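Local coordinates for dihydropyrimidinase (Brevibacillus agri, PDB 3SFW), which catalyses the hydrolytic ring opening of dihydropyrimidines, probably at its paired zinc ions, at residues A[99-104]-A[135-140]; A[142-147]-A[452-457]. All blocks are in the same frame, centred on the assembly; numbering follows the deposited sequence.

Contact 1: A[99-104]-A[135-140]; sequences ESLHSA and EELESV
With chi1 at -151°, Glu136 turns its CG to the far side from its own backbone N, and the chain beyond runs extended, carrying the carboxylate across to the first turn of helix 101-112, at Leu101 and His102. His102 holds CG anti to its carbonyl carbon and sends its ring the opposite way, back along the Glu136 side chain toward Ser139.

The carboxylate reaches over from the neighbouring helix and accepts from backbone amides at the start of helix 101-112. OE1 takes the amide of Leu101 on its syn side, though tilted well out of the carboxylate plane, the N to OE1 distance being 3.0 Å, and OE2 takes the amide of His102, with N to OE2 at 2.9 Å. OE2 sits too near the imidazole in the model, which leaves its exact place less certain. Ser100 is the N-cap itself: its OG accepts from Ser103 N at 2.9 Å, looking after the next amide in line.

Imidazole and carboxylate lie nearly coplanar, their planes 14° apart, with Glu136 CG meeting the ring at its edge. At the far end of the ring NE2 donates a weak, bent bond to Ser139 OG (2.9 Å, N-H...O angle 121°). Beneath this polar layer Leu101 CD1 packs on Leu137 CD2 at 3.6 Å, and Leu124 of strand 119-124 touches both Leu101 and Val140. The two helices are successive outer helices of the amidohydrolase α/β barrel.

Between them, Ser100 and Glu136 offer acceptors to the first three amides of helix 101-112, the one for His102 less surely placed, and the carboxylate's negative charge beside that helix N-terminus is probably stabilised by the helix dipole.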
ATOM      1  N   GLU A  99       3.615 -27.904 -32.571  1.00 39.99           N
ATOM      2  CA  GLU A  99       2.324 -28.253 -33.199  1.00 36.43           C
ATOM      3  C   GLU A  99       1.590 -26.940 -33.560  1.00 29.40           C
ATOM      4  O   GLU A  99       1.657 -25.966 -32.803  1.00 27.79           O
ATOM      5  CB  GLU A  99       1.479 -29.088 -32.214  1.00 41.02           C
ATOM      6  CG  GLU A  99       0.080 -29.453 -32.723  1.00 41.77           C
ATOM      7  CD  GLU A  99      -0.995 -29.655 -31.602  1.00 43.25           C
ATOM      8  OE1 GLU A  99      -0.823 -29.116 -30.464  1.00 42.87           O
ATOM      9  OE2 GLU A  99      -2.056 -30.275 -31.917  1.00 35.93           O
ATOM     10  N   SER A 100       0.946 -26.877 -34.720  1.00 23.60           N
ATOM     11  CA  SER A 100       0.206 -25.640 -35.044  1.00 20.97           C
ATOM     12  C   SER A 100      -0.904 -25.420 -34.025  1.00 19.75           C
ATOM     13  O   SER A 100      -1.477 -26.382 -33.481  1.00 17.64           O
ATOM     14  CB  SER A 100      -0.364 -25.676 -36.433  1.00 17.78           C
ATOM     15  OG  SER A 100      -1.561 -26.417 -36.497  1.00 20.06           O
ATOM     16  N   LEU A 101      -1.239 -24.161 -33.801  1.00 18.28           N
ATOM     17  CA  LEU A 101      -2.389 -23.820 -32.954  1.00 15.45           C
ATOM     18  C   LEU A 101      -3.655 -24.380 -33.580  1.00 16.21           C
ATOM     19  O   LEU A 101      -4.556 -24.800 -32.881  1.00 14.77           O
ATOM     20  CB  LEU A 101      -2.519 -22.294 -32.834  1.00 13.99           C
ATOM     21  CG  LEU A 101      -1.309 -21.546 -32.247  1.00 18.29           C
ATOM     22  CD1 LEU A 101      -1.594 -20.054 -32.212  1.00 15.99           C
ATOM     23  CD2 LEU A 101      -0.985 -22.078 -30.820  1.00 19.05           C
ATOM     24  N   HIS A 102      -3.771 -24.314 -34.915  1.00 15.00           N
ATOM     25  CA  HIS A 102      -5.010 -24.718 -35.545  1.00 13.58           C
ATOM     26  C   HIS A 102      -5.272 -26.205 -35.432  1.00 11.98           C
ATOM     27  O   HIS A 102      -6.414 -26.609 -35.396  1.00 13.31           O
ATOM     28  CB  HIS A 102      -5.076 -24.294 -37.032  1.00 12.63           C
ATOM     29  CG  HIS A 102      -5.295 -22.806 -37.239  1.00 12.94           C
ATOM     30  ND1 HIS A 102      -6.523 -22.255 -37.563  1.00 17.74           N
ATOM     31  CD2 HIS A 102      -4.446 -21.760 -37.083  1.00 11.19           C
ATOM     32  CE1 HIS A 102      -6.393 -20.937 -37.684  1.00 11.82           C
ATOM     33  NE2 HIS A 102      -5.128 -20.624 -37.460  1.00 16.92           N
ATOM     34  N   SER A 103      -4.211 -27.012 -35.375  1.00 12.91           N
ATOM     35  CA  SER A 103      -4.398 -28.448 -35.198  1.00 15.50           C
ATOM     36  C   SER A 103      -4.972 -28.736 -33.819  1.00 14.99           C
ATOM     37  O   SER A 103      -5.791 -29.590 -33.672  1.00 14.75           O
ATOM     38  CB  SER A 103      -3.108 -29.251 -35.442  1.00 21.75           C
ATOM     39  OG  SER A 103      -2.094 -28.884 -34.529  1.00 24.62           O
ATOM     40  N   ALA A 104      -4.527 -28.000 -32.820  1.00 15.21           N
ATOM     41  CA  ALA A 104      -5.042 -28.232 -31.440  1.00 14.01           C
ATOM     42  C   ALA A 104      -6.512 -27.822 -31.413  1.00 13.01           C
ATOM     43  O   ALA A 104      -7.359 -28.523 -30.829  1.00 12.41           O
ATOM     44  CB  ALA A 104      -4.203 -27.412 -30.428  1.00 13.80           C
ATOM     45  N   GLU A 135       1.918 -15.216 -35.829  1.00 15.48           N
ATOM     46  CA  GLU A 135       1.205 -15.004 -37.101  1.00 20.25           C
ATOM     47  C   GLU A 135      -0.114 -15.754 -37.110  1.00 16.07           C
ATOM     48  O   GLU A 135      -1.155 -15.216 -37.521  1.00 16.29           O
ATOM     49  CB  GLU A 135       2.071 -15.430 -38.316  1.00 25.06           C
ATOM     50  CG  GLU A 135       3.414 -14.685 -38.398  1.00 37.79           C
ATOM     51  CD  GLU A 135       3.707 -14.045 -39.777  1.00 44.95           C
ATOM     52  OE1 GLU A 135       4.642 -13.194 -39.849  1.00 46.75           O
ATOM     53  OE2 GLU A 135       3.042 -14.420 -40.786  1.00 47.91           O
ATOM     54  N   GLU A 136      -0.088 -16.970 -36.584  1.00 15.67           N
ATOM     55  CA  GLU A 136      -1.253 -17.829 -36.548  1.00 16.03           C
ATOM     56  C   GLU A 136      -2.384 -17.257 -35.711  1.00 15.99           C
ATOM     57  O   GLU A 136      -3.563 -17.538 -35.970  1.00 14.71           O
ATOM     58  CB  GLU A 136      -0.856 -19.199 -35.986  1.00 17.90           C
ATOM     59  CG  GLU A 136      -1.673 -20.268 -36.499  1.00 19.49           C
ATOM     60  CD  GLU A 136      -1.248 -21.677 -36.108  1.00 16.31           C
ATOM     61  OE1 GLU A 136      -0.205 -21.947 -35.469  1.00 19.20           O
ATOM     62  OE2 GLU A 136      -2.074 -22.519 -36.397  1.00 17.93           O
ATOM     63  N   LEU A 137      -2.032 -16.483 -34.684  1.00 14.15           N
ATOM     64  CA  LEU A 137      -3.057 -15.958 -33.755  1.00 12.43           C
ATOM     65  C   LEU A 137      -4.060 -15.043 -34.445  1.00 14.48           C
ATOM     66  O   LEU A 137      -5.181 -14.876 -33.978  1.00 12.91           O
ATOM     67  CB  LEU A 137      -2.390 -15.243 -32.565  1.00 13.00           C
ATOM     68  CG  LEU A 137      -1.802 -16.211 -31.526  1.00 14.85           C
ATOM     69  CD1 LEU A 137      -0.997 -15.420 -30.508  1.00 17.13           C
ATOM     70  CD2 LEU A 137      -2.976 -16.980 -30.854  1.00 13.64           C
ATOM     71  N   GLU A 138      -3.673 -14.433 -35.573  1.00 13.95           N
ATOM     72  CA  GLU A 138      -4.623 -13.538 -36.244  1.00 13.36           C
ATOM     73  C   GLU A 138      -5.919 -14.215 -36.675  1.00 15.07           C
ATOM     74  O   GLU A 138      -7.028 -13.784 -36.299  1.00 13.59           O
ATOM     75  CB  GLU A 138      -3.971 -12.779 -37.420  1.00 12.88           C
ATOM     76  CG  GLU A 138      -4.921 -11.736 -37.996  1.00 19.25           C
ATOM     77  CD  GLU A 138      -4.267 -10.921 -39.098  1.00 30.44           C
ATOM     78  OE1 GLU A 138      -3.613 -11.526 -39.980  1.00 34.13           O
ATOM     79  OE2 GLU A 138      -4.340  -9.683 -39.024  1.00 34.90           O
ATOM     80  N   SER A 139      -5.813 -15.359 -37.351  1.00 12.23           N
ATOM     81  CA  SER A 139      -7.057 -16.057 -37.727  1.00 10.45           C
ATOM     82  C   SER A 139      -7.659 -16.767 -36.544  1.00 13.00           C
ATOM     83  O   SER A 139      -8.862 -16.986 -36.506  1.00 13.23           O
ATOM     84  CB  SER A 139      -6.799 -17.036 -38.874  1.00 14.13           C
ATOM     85  OG  SER A 139      -5.897 -18.041 -38.461  1.00 14.99           O
ATOM     86  N   VAL A 140      -6.836 -17.135 -35.569  1.00 11.10           N
ATOM     87  CA  VAL A 140      -7.420 -17.724 -34.339  1.00 12.92           C
ATOM     88  C   VAL A 140      -8.416 -16.747 -33.727  1.00 12.29           C
ATOM     89  O   VAL A 140      -9.568 -17.125 -33.399  1.00 12.67           O
ATOM     90  CB  VAL A 140      -6.326 -18.104 -33.288  1.00 13.34           C
ATOM     91  CG1 VAL A 140      -6.995 -18.490 -31.899  1.00 12.48           C
ATOM     92  CG2 VAL A 140      -5.474 -19.310 -33.806  1.00 13.13           C
TER

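Contact 2: A[142-147]-A[452-457]; sequences NNEGIT and YVKRST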
ATOM      1  N   ASN A 142      -9.676 -13.762 -35.043  1.00 10.67           N
ATOM      2  CA  ASN A 142     -10.682 -13.135 -35.919  1.00 14.32           C
ATOM      3  C   ASN A 142     -11.671 -14.116 -36.546  1.00 13.65           C
ATOM      4  O   ASN A 142     -12.832 -13.755 -36.767  1.00 16.14           O
ATOM      5  CB  ASN A 142     -10.000 -12.373 -37.068  1.00 16.09           C
ATOM      6  CG  ASN A 142      -9.301 -11.109 -36.589  1.00 17.51           C
ATOM      7  OD1 ASN A 142      -9.666 -10.524 -35.545  1.00 20.82           O
ATOM      8  ND2 ASN A 142      -8.289 -10.676 -37.340  1.00 15.95           N
ATOM      9  N   ASN A 143     -11.204 -15.346 -36.812  1.00 11.42           N
ATOM     10  CA  ASN A 143     -11.979 -16.325 -37.610  1.00 10.93           C
ATOM     11  C   ASN A 143     -12.461 -17.476 -36.741  1.00 12.89           C
ATOM     12  O   ASN A 143     -13.582 -17.923 -36.889  1.00 14.68           O
ATOM     13  CB  ASN A 143     -11.153 -16.851 -38.782  1.00 11.90           C
ATOM     14  CG  ASN A 143     -10.823 -15.760 -39.785  1.00 15.78           C
ATOM     15  OD1 ASN A 143     -11.406 -14.671 -39.733  1.00 19.05           O
ATOM     16  ND2 ASN A 143      -9.799 -16.003 -40.633  1.00 12.75           N
ATOM     17  N   GLU A 144     -11.627 -17.938 -35.816  1.00 12.83           N
ATOM     18  CA  GLU A 144     -12.026 -19.098 -35.013  1.00 11.59           C
ATOM     19  C   GLU A 144     -12.814 -18.628 -33.815  1.00 13.98           C
ATOM     20  O   GLU A 144     -13.515 -19.439 -33.213  1.00 16.31           O
ATOM     21  CB  GLU A 144     -10.820 -19.903 -34.499  1.00 12.55           C
ATOM     22  CG  GLU A 144      -9.987 -20.611 -35.596  1.00 16.09           C
ATOM     23  CD  GLU A 144     -10.797 -21.605 -36.418  1.00 20.24           C
ATOM     24  OE1 GLU A 144     -11.696 -22.292 -35.869  1.00 15.72           O
ATOM     25  OE2 GLU A 144     -10.539 -21.669 -37.644  1.00 19.33           O
ATOM     26  N   GLY A 145     -12.801 -17.318 -33.565  1.00 12.39           N
ATOM     27  CA  GLY A 145     -13.578 -16.758 -32.456  1.00 12.95           C
ATOM     28  C   GLY A 145     -13.005 -17.174 -31.118  1.00 13.44           C
ATOM     29  O   GLY A 145     -13.750 -17.365 -30.133  1.00 13.58           O
ATOM     30  N   ILE A 146     -11.691 -17.361 -31.066  1.00 10.36           N
ATOM     31  CA  ILE A 146     -11.049 -17.668 -29.756  1.00  9.45           C
ATOM     32  C   ILE A 146     -10.271 -16.433 -29.320  1.00 11.00           C
ATOM     33  O   ILE A 146      -9.248 -16.092 -29.918  1.00 12.58           O
ATOM     34  CB  ILE A 146     -10.083 -18.899 -29.921  1.00  9.26           C
ATOM     35  CG1 ILE A 146     -10.885 -20.214 -30.076  1.00 12.73           C
ATOM     36  CG2 ILE A 146      -9.250 -19.057 -28.683  1.00  9.29           C
ATOM     37  CD1 ILE A 146     -11.806 -20.267 -31.193  1.00 29.06           C
ATOM     38  N   THR A 147     -10.809 -15.696 -28.349  1.00 10.60           N
ATOM     39  CA  THR A 147     -10.332 -14.341 -28.091  1.00  8.06           C
ATOM     40  C   THR A 147      -9.820 -14.258 -26.659  1.00 12.99           C
ATOM     41  O   THR A 147      -9.741 -13.192 -26.087  1.00 11.56           O
ATOM     42  CB  THR A 147     -11.435 -13.314 -28.307  1.00 10.54           C
ATOM     43  OG1 THR A 147     -12.584 -13.682 -27.529  1.00 12.55           O
ATOM     44  CG2 THR A 147     -11.846 -13.330 -29.800  1.00 10.47           C
ATOM     45  N   TYR A 452     -21.034 -24.587 -30.606  1.00 13.55           N
ATOM     46  CA  TYR A 452     -19.799 -23.830 -30.382  1.00 12.13           C
ATOM     47  C   TYR A 452     -20.138 -22.355 -30.472  1.00 15.88           C
ATOM     48  O   TYR A 452     -20.888 -21.942 -31.373  1.00 17.41           O
ATOM     49  CB  TYR A 452     -18.747 -24.181 -31.471  1.00 13.13           C
ATOM     50  CG  TYR A 452     -17.507 -23.305 -31.364  1.00 12.32           C
ATOM     51  CD1 TYR A 452     -16.620 -23.466 -30.293  1.00 11.78           C
ATOM     52  CD2 TYR A 452     -17.192 -22.340 -32.351  1.00 14.25           C
ATOM     53  CE1 TYR A 452     -15.488 -22.659 -30.157  1.00 13.81           C
ATOM     54  CE2 TYR A 452     -16.093 -21.495 -32.191  1.00 13.61           C
ATOM     55  CZ  TYR A 452     -15.241 -21.673 -31.109  1.00 14.54           C
ATOM     56  OH  TYR A 452     -14.127 -20.902 -30.963  1.00 15.24           O
ATOM     57  N   VAL A 453     -19.560 -21.557 -29.580  1.00 13.44           N
ATOM     58  CA  VAL A 453     -19.777 -20.095 -29.595  1.00 14.63           C
ATOM     59  C   VAL A 453     -18.532 -19.372 -30.074  1.00 14.21           C
ATOM     60  O   VAL A 453     -17.446 -19.567 -29.507  1.00 12.91           O
ATOM     61  CB  VAL A 453     -20.110 -19.591 -28.165  1.00 14.59           C
ATOM     62  CG1 VAL A 453     -20.349 -18.050 -28.187  1.00 16.16           C
ATOM     63  CG2 VAL A 453     -21.370 -20.322 -27.683  1.00 19.04           C
ATOM     64  N   LYS A 454     -18.641 -18.670 -31.207  1.00 13.32           N
ATOM     65  CA  LYS A 454     -17.508 -17.875 -31.741  1.00 14.61           C
ATOM     66  C   LYS A 454     -17.523 -16.524 -31.047  1.00 16.64           C
ATOM     67  O   LYS A 454     -18.544 -15.825 -31.085  1.00 17.48           O
ATOM     68  CB  LYS A 454     -17.645 -17.667 -33.285  1.00 21.21           C
ATOM     69  CG  LYS A 454     -17.170 -18.850 -34.163  1.00 31.56           C
ATOM     70  CD  LYS A 454     -17.226 -18.479 -35.686  1.00 36.19           C
ATOM     71  CE  LYS A 454     -16.168 -19.227 -36.582  1.00 39.64           C
ATOM     72  NZ  LYS A 454     -15.782 -20.629 -36.173  1.00 37.73           N
ATOM     73  N   ARG A 455     -16.475 -16.222 -30.281  1.00  9.28           N
ATOM     74  CA  ARG A 455     -16.519 -15.084 -29.383  1.00  9.27           C
ATOM     75  C   ARG A 455     -15.933 -13.834 -29.965  1.00 10.59           C
ATOM     76  O   ARG A 455     -15.083 -13.890 -30.872  1.00 12.25           O
ATOM     77  CB  ARG A 455     -15.825 -15.482 -28.068  1.00  9.68           C
ATOM     78  CG  ARG A 455     -16.580 -16.696 -27.452  1.00  9.16           C
ATOM     79  CD  ARG A 455     -15.939 -17.225 -26.136  1.00  8.96           C
ATOM     80  NE  ARG A 455     -14.564 -17.688 -26.352  1.00 10.29           N
ATOM     81  CZ  ARG A 455     -13.485 -17.061 -25.884  1.00  9.94           C
ATOM     82  NH1 ARG A 455     -12.268 -17.581 -26.115  1.00  9.15           N
ATOM     83  NH2 ARG A 455     -13.621 -15.931 -25.143  1.00  9.25           N
ATOM     84  N   SER A 456     -16.459 -12.689 -29.533  1.00 12.41           N
ATOM     85  CA  SER A 456     -16.018 -11.420 -30.064  1.00 13.41           C
ATOM     86  C   SER A 456     -14.697 -10.971 -29.441  1.00 13.00           C
ATOM     87  O   SER A 456     -14.292 -11.478 -28.375  1.00 13.43           O
ATOM     88  CB  SER A 456     -17.136 -10.370 -29.888  1.00 18.72           C
ATOM     89  OG  SER A 456     -17.390 -10.173 -28.521  1.00 23.38           O
ATOM     90  N   THR A 457     -14.003 -10.068 -30.123  1.00 12.77           N
ATOM     91  CA  THR A 457     -12.748  -9.516 -29.592  1.00 12.30           C
ATOM     92  C   THR A 457     -13.013  -8.722 -28.356  1.00 16.80           C
ATOM     93  O   THR A 457     -14.155  -8.309 -28.106  1.00 16.24           O
ATOM     94  CB  THR A 457     -11.990  -8.662 -30.612  1.00 15.44           C
ATOM     95  OG1 THR A 457     -12.887  -7.704 -31.167  1.00 15.89           O
ATOM     96  CG2 THR A 457     -11.435  -9.576 -31.768  1.00 16.33           C
TER
HETATM   97  O   HOH W   1     -12.168 -12.989 -24.372  1.00 12.93           O
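Near its end the chain runs across the outside of the amidohydrolase barrel, laying Tyr452 to Thr457 against the loop that follows helix 131-142. Tyr452 comes first: its OH donates to Glu144 O (2.8 Å), which lies at the ring edge, though crowding by Ile146 makes both oxygens less certain. Its ring also meets His109 edge-to-face. Lys454 passes so close to Gly145 that a CB on the glycine would clash with Lys454 CA; the ammonium NZ stops 4.4 Å from Glu144 OE1, too far for a salt bridge.

Arg455 N then donates to Gly145 O at 3.0 Å, nearly straight at 161°. Its guanidinium has Thr147 OG1 over one face, while NH1 bonds Ser148 OG and Phe122 O, and NH2 bonds Phe376 O. Ser456 O is gripped by Thr147 OG1 at 2.9 Å, the hydroxyl standing 42° above the carbonyl plane. A valine in place of Thr147 would probably leave that carbonyl without its hydroxyl donor and the tail less firmly held. Water 1 donates to Thr147 O. Last comes Thr457, whose CG2 rests 4.3 Å from Thr147 CG2.

Contact 1 and contact 2 follow one another along the chain, their centres 13 Å apart, and helix 131-142 leads from one into the other. Where it ends, Ser139 O probably accepts from Glu144 N at 3.0 Å and Val140 O from Ile146 N at 3.2 Å, tying the helix of contact 1 to the loop of contact 2. Glu144 also packs beside His102, with OE2 4.1 Å from ND1. Contact 1 thus joins two barrel helices, and contact 2 lays the C-terminal tail over the loop next to them. That loop runs on from Thr147 to the carboxylated Lys150, a ligand of both zinc ions, three residues later.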